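Local structure of putative citrate lyase, alfa subunit (Streptococcus mutans, 2HJ0) at residues N352-P357 against S362-L367; L190-I195 against L326-F331. The protein is a putative citrate lyase alpha subunit of the CitF family, built of helices around two largely parallel mixed beta sheets. All blocks are in the same frame, centred on the assembly; numbering follows the deposited sequence.

Contact 1 (N352-P357 against S362-L367); sequences NMYASP and SVINQL
M353 and Y354 of helix 351-355 turn two successive carbonyls toward the backbone of the 3-10 segment 363-365. M353 O takes the N-H of V363 at 2.8 Å, and the CA-H of S362 lies beside the same oxygen. Y354 O receives I364 N in a weak bond, 3.4 Å long. These two carbonyls are thus met by 362-367, whereas N352 O has a weak bond from S356 N within its own segment and A355 O a weak one from R500 NH2, far along the chain. M353 N gives its hydrogen to D350, while S356 OG is paired with L358 N.

Apolar side chains close round these bonds. The CE methyl of selenomethionine M353 meets V363 CG1 at 3.6 Å, the two side chains crossing at about a right angle. V363 CG2 comes to the edge of the Y354 ring, 3.8 Å from CD1, whereas I364 CG2 approaches Y354 CE1 obliquely at 3.5 Å. With CG1 of I364 set between its backbone N and carbonyl carbon (chi1 62°), CD1 is carried to A355 CB, 3.5 Å away. The hydroxyl of Y354 is satisfied outside the contact, by Q277 OE1 of strand 275-277. Helix 400-406 adds T403 against Y354 and I364. The contact lies where the chain turns back after helix 351-355, before strand 369-372, and Y213 of the second subunit packs on V363.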
loop_
_atom_site.group_PDB
_atom_site.type_symbol
_atom_site.label_atom_id
_atom_site.label_comp_id
_atom_site.label_asym_id
_atom_site.label_seq_id
_atom_site.Cartn_x
_atom_site.Cartn_y
_atom_site.Cartn_z
ATOM N N ASN A 352 -6.793 6.897 5.405
ATOM C CA ASN A 352 -7.969 6.362 4.747
ATOM C C ASN A 352 -8.448 5.117 5.464
ATOM O O ASN A 352 -9.625 4.998 5.805
ATOM C CB ASN A 352 -7.699 6.027 3.283
ATOM C CG ASN A 352 -8.981 5.673 2.525
ATOM O OD1 ASN A 352 -9.870 6.518 2.338
ATOM N ND2 ASN A 352 -9.088 4.416 2.099
HETATM N N MSE A 353 -7.541 4.178 5.697
HETATM C CA MSE A 353 -7.921 2.962 6.395
HETATM C C MSE A 353 -8.424 3.336 7.784
HETATM O O MSE A 353 -9.228 2.616 8.397
HETATM C CB MSE A 353 -6.728 2.034 6.537
HETATM C CG MSE A 353 -7.108 0.687 7.119
HETATM SE SE MSE A 353 -5.577 -0.454 7.187
HETATM C CE MSE A 353 -5.943 -1.381 8.820
ATOM N N TYR A 354 -7.934 4.480 8.262
ATOM C CA TYR A 354 -8.274 5.003 9.576
ATOM C C TYR A 354 -9.711 5.457 9.758
ATOM O O TYR A 354 -10.465 4.810 10.484
ATOM C CB TYR A 354 -7.322 6.154 9.965
ATOM C CG TYR A 354 -7.685 6.836 11.273
ATOM C CD1 TYR A 354 -7.967 6.086 12.409
ATOM C CD2 TYR A 354 -7.790 8.223 11.364
ATOM C CE1 TYR A 354 -8.352 6.687 13.598
ATOM C CE2 TYR A 354 -8.179 8.842 12.559
ATOM C CZ TYR A 354 -8.463 8.062 13.674
ATOM O OH TYR A 354 -8.885 8.631 14.864
ATOM N N ALA A 355 -10.107 6.543 9.103
ATOM C CA ALA A 355 -11.457 7.037 9.327
ATOM C C ALA A 355 -12.290 7.494 8.132
ATOM O O ALA A 355 -13.140 8.372 8.271
ATOM C CB ALA A 355 -11.394 8.147 10.347
ATOM N N SER A 356 -12.085 6.885 6.974
ATOM C CA SER A 356 -12.833 7.287 5.798
ATOM C C SER A 356 -14.218 6.706 5.743
ATOM O O SER A 356 -14.408 5.501 5.847
ATOM C CB SER A 356 -12.107 6.898 4.521
ATOM O OG SER A 356 -12.958 7.066 3.407
ATOM N N PRO A 357 -15.219 7.568 5.560
ATOM C CA PRO A 357 -16.606 7.116 5.484
ATOM C C PRO A 357 -16.918 6.411 4.155
ATOM O O PRO A 357 -17.880 5.662 4.066
ATOM C CB PRO A 357 -17.394 8.407 5.675
ATOM C CG PRO A 357 -16.519 9.423 5.007
ATOM C CD PRO A 357 -15.123 9.037 5.466
ATOM N N SER A 362 -13.087 0.993 7.496
ATOM C CA SER A 362 -12.133 1.735 8.302
ATOM C C SER A 362 -11.982 1.110 9.684
ATOM O O SER A 362 -12.903 0.464 10.166
ATOM C CB SER A 362 -12.620 3.161 8.468
ATOM O OG SER A 362 -13.739 3.166 9.342
ATOM N N VAL A 363 -10.842 1.326 10.338
ATOM C CA VAL A 363 -10.641 0.734 11.656
ATOM C C VAL A 363 -11.596 1.307 12.706
ATOM O O VAL A 363 -12.101 0.571 13.559
ATOM C CB VAL A 363 -9.175 0.885 12.148
ATOM C CG1 VAL A 363 -8.225 0.204 11.174
ATOM C CG2 VAL A 363 -8.813 2.351 12.282
ATOM N N ILE A 364 -11.869 2.602 12.644
ATOM C CA ILE A 364 -12.769 3.199 13.625
ATOM C C ILE A 364 -14.155 2.546 13.566
ATOM O O ILE A 364 -15.002 2.728 14.450
ATOM C CB ILE A 364 -12.939 4.697 13.388
ATOM C CG1 ILE A 364 -13.568 4.914 12.005
ATOM C CG2 ILE A 364 -11.605 5.393 13.550
ATOM C CD1 ILE A 364 -14.086 6.320 11.762
ATOM N N ASN A 365 -14.385 1.794 12.499
ATOM C CA ASN A 365 -15.647 1.097 12.323
ATOM C C ASN A 365 -15.675 -0.129 13.239
ATOM O O ASN A 365 -16.721 -0.749 13.453
ATOM C CB ASN A 365 -15.785 0.672 10.873
ATOM C CG ASN A 365 -17.195 0.796 10.372
ATOM O OD1 ASN A 365 -17.421 0.893 9.165
ATOM N ND2 ASN A 365 -18.166 0.796 11.293
ATOM N N GLN A 366 -14.509 -0.468 13.782
ATOM C CA GLN A 366 -14.401 -1.592 14.680
ATOM C C GLN A 366 -14.132 -1.089 16.081
ATOM O O GLN A 366 -13.803 -1.852 16.982
ATOM C CB GLN A 366 -13.278 -2.512 14.224
ATOM C CG GLN A 366 -13.463 -3.002 12.800
ATOM C CD GLN A 366 -14.778 -3.721 12.602
ATOM O OE1 GLN A 366 -15.330 -3.730 11.501
ATOM N NE2 GLN A 366 -15.282 -4.338 13.665
ATOM N N LEU A 367 -14.301 0.205 16.270
ATOM C CA LEU A 367 -14.061 0.808 17.560
ATOM C C LEU A 367 -15.294 0.711 18.477
ATOM O O LEU A 367 -16.390 1.105 18.084
ATOM C CB LEU A 367 -13.667 2.260 17.323
ATOM C CG LEU A 367 -13.107 3.076 18.476
ATOM C CD1 LEU A 367 -11.868 2.406 19.067
ATOM C CD2 LEU A 367 -12.775 4.465 17.951
#

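Contact 2 (L190-I195 against L326-F331); sequences LGYAMI and LDVQDF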
loop_
_atom_site.group_PDB
_atom_site.type_symbol
_atom_site.label_atom_id
_atom_site.label_comp_id
_atom_site.label_asym_id
_atom_site.label_seq_id
_atom_site.Cartn_x
_atom_site.Cartn_y
_atom_site.Cartn_z
ATOM N N LEU A 190 3.208 7.747 9.597
ATOM C CA LEU A 190 3.082 8.681 8.482
ATOM C C LEU A 190 1.729 8.503 7.807
ATOM O O LEU A 190 1.603 8.699 6.602
ATOM C CB LEU A 190 4.184 8.435 7.465
ATOM C CG LEU A 190 5.557 8.945 7.869
ATOM C CD1 LEU A 190 6.555 8.601 6.778
ATOM C CD2 LEU A 190 5.504 10.462 8.093
ATOM N N GLY A 191 0.727 8.142 8.606
ATOM C CA GLY A 191 -0.613 7.911 8.101
ATOM C C GLY A 191 -1.268 9.006 7.280
ATOM O O GLY A 191 -2.009 8.708 6.346
ATOM N N TYR A 192 -1.027 10.268 7.611
ATOM C CA TYR A 192 -1.654 11.313 6.826
ATOM C C TYR A 192 -0.888 11.478 5.512
ATOM O O TYR A 192 -1.495 11.670 4.469
ATOM C CB TYR A 192 -1.718 12.635 7.608
ATOM C CG TYR A 192 -2.493 12.535 8.911
ATOM C CD1 TYR A 192 -3.790 12.011 8.939
ATOM C CD2 TYR A 192 -1.899 12.896 10.129
ATOM C CE1 TYR A 192 -4.472 11.835 10.154
ATOM C CE2 TYR A 192 -2.567 12.729 11.347
ATOM C CZ TYR A 192 -3.851 12.193 11.357
ATOM O OH TYR A 192 -4.499 11.979 12.555
ATOM N N ALA A 193 0.438 11.369 5.542
ATOM C CA ALA A 193 1.215 11.519 4.315
ATOM C C ALA A 193 1.061 10.344 3.353
ATOM O O ALA A 193 1.130 10.514 2.133
ATOM C CB ALA A 193 2.681 11.718 4.642
HETATM N N MSE A 194 0.845 9.152 3.896
HETATM C CA MSE A 194 0.708 7.960 3.059
HETATM C C MSE A 194 -0.404 8.045 2.035
HETATM O O MSE A 194 -0.300 7.472 0.952
HETATM C CB MSE A 194 0.510 6.709 3.921
HETATM C CG MSE A 194 1.797 6.179 4.529
HETATM SE SE MSE A 194 1.514 4.969 6.019
HETATM C CE MSE A 194 1.762 3.271 5.122
ATOM N N ILE A 195 -1.473 8.751 2.368
ATOM C CA ILE A 195 -2.565 8.867 1.427
ATOM C C ILE A 195 -2.190 9.854 0.330
ATOM O O ILE A 195 -2.533 9.657 -0.821
ATOM C CB ILE A 195 -3.840 9.302 2.131
ATOM C CG1 ILE A 195 -4.944 9.512 1.109
ATOM C CG2 ILE A 195 -3.596 10.562 2.918
ATOM C CD1 ILE A 195 -6.257 9.837 1.749
ATOM N N LEU A 326 -3.244 0.160 16.515
ATOM C CA LEU A 326 -3.226 0.748 15.170
ATOM C C LEU A 326 -2.899 2.227 15.328
ATOM O O LEU A 326 -3.564 2.940 16.075
ATOM C CB LEU A 326 -4.581 0.554 14.482
ATOM C CG LEU A 326 -5.085 -0.891 14.500
ATOM C CD1 LEU A 326 -6.410 -0.972 13.774
ATOM C CD2 LEU A 326 -4.066 -1.802 13.860
ATOM N N ASP A 327 -1.876 2.678 14.610
ATOM C CA ASP A 327 -1.372 4.048 14.729
ATOM C C ASP A 327 -1.436 4.896 13.458
ATOM O O ASP A 327 -0.822 4.555 12.447
ATOM C CB ASP A 327 0.090 3.969 15.205
ATOM C CG ASP A 327 0.654 5.304 15.638
ATOM O OD1 ASP A 327 0.240 6.348 15.100
ATOM O OD2 ASP A 327 1.539 5.296 16.522
ATOM N N VAL A 328 -2.155 6.012 13.520
ATOM C CA VAL A 328 -2.241 6.892 12.364
ATOM C C VAL A 328 -1.390 8.133 12.624
ATOM O O VAL A 328 -1.027 8.872 11.709
ATOM C CB VAL A 328 -3.684 7.320 12.079
ATOM C CG1 VAL A 328 -4.155 8.340 13.111
ATOM C CG2 VAL A 328 -3.766 7.882 10.678
ATOM N N GLN A 329 -1.075 8.353 13.890
ATOM C CA GLN A 329 -0.252 9.484 14.269
ATOM C C GLN A 329 0.257 9.350 15.703
ATOM O O GLN A 329 -0.486 8.968 16.606
ATOM C CB GLN A 329 -1.036 10.779 14.115
ATOM C CG GLN A 329 -0.451 11.890 14.913
ATOM C CD GLN A 329 -1.142 13.192 14.663
ATOM O OE1 GLN A 329 -2.377 13.250 14.563
ATOM N NE2 GLN A 329 -0.356 14.262 14.565
ATOM N N ASP A 330 1.529 9.665 15.908
ATOM C CA ASP A 330 2.118 9.584 17.233
ATOM C C ASP A 330 2.131 10.947 17.876
ATOM O O ASP A 330 2.309 11.951 17.196
ATOM C CB ASP A 330 3.537 9.057 17.141
ATOM C CG ASP A 330 3.582 7.633 16.710
ATOM O OD1 ASP A 330 4.233 7.344 15.682
ATOM O OD2 ASP A 330 2.960 6.799 17.404
ATOM N N PHE A 331 1.957 10.980 19.192
ATOM C CA PHE A 331 1.940 12.237 19.922
ATOM C C PHE A 331 3.118 12.453 20.893
ATOM O O PHE A 331 3.080 13.356 21.732
ATOM C CB PHE A 331 0.605 12.380 20.652
ATOM C CG PHE A 331 -0.507 12.918 19.785
ATOM C CD1 PHE A 331 -0.900 14.248 19.877
ATOM C CD2 PHE A 331 -1.155 12.099 18.867
ATOM C CE1 PHE A 331 -1.922 14.747 19.066
ATOM C CE2 PHE A 331 -2.175 12.593 18.059
ATOM C CZ PHE A 331 -2.558 13.916 18.157
#
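Y192 points its ring across the break between strands 322-327 and 329-330, where V328 and Q329 receive it. The close part is at G191 and V328, where the two backbones come nearest each other. Since G191 carries no side chain, V328 CG2 can rest 4.1 Å from G191 CA. The V328 and Y192 side chains cross at about a right angle, V328 CG2 at 4.0 Å from Y192 CE1 and V328 CG1 at 3.7 Å from Y192 OH, while V328 O sits over one ring face toward the rim.

Q329 forms the polar rim. Its CG is anti to the backbone N (chi1 160°) and the chain runs extended, which carries the amide to the tyrosine: CD lies at the ring edge in its plane. Ring and amide planes stand 85° apart. Y192 OH and Q329 OE1 are 3.2 Å apart, and Q329 OE1 and NE2 also have partners outside the contact. Neither side is exposed.

V328 O is hydrogen-bonded by H72 NE2, and H71 stacks on the Y192 ring, with H148 and H72 also meeting it. A bound citric acid, probably from the crystallisation liquor, lies about 3 Å from the side chain of Q329. Such a cluster of histidines, tyrosine and amide is consistent with a polar pocket inside the fold.

Both contacts are buried, their centres 13 Å apart, and they touch directly: V363 CG1 meets L326 CD1 at 3.4 Å, and Y354 CB lies 4.0 Å from V328 CG2. Contact 1 is local, tying a helix to the loop that follows it; contact 2 joins residues more than 130 positions apart, bringing helix 191-199, which leads into strand 202-207 of the ten-stranded sheet, against the turn that follows strand 322-327 of the nine-stranded one. Contact 1, near the second subunit, combines main-chain hydrogen bonds with apolar packing that includes one tyrosine ring; in contact 2 a tyrosine meets an amide, with histidines around it. The backbones of G191 and A351 are hydrogen-bonded, a further tie.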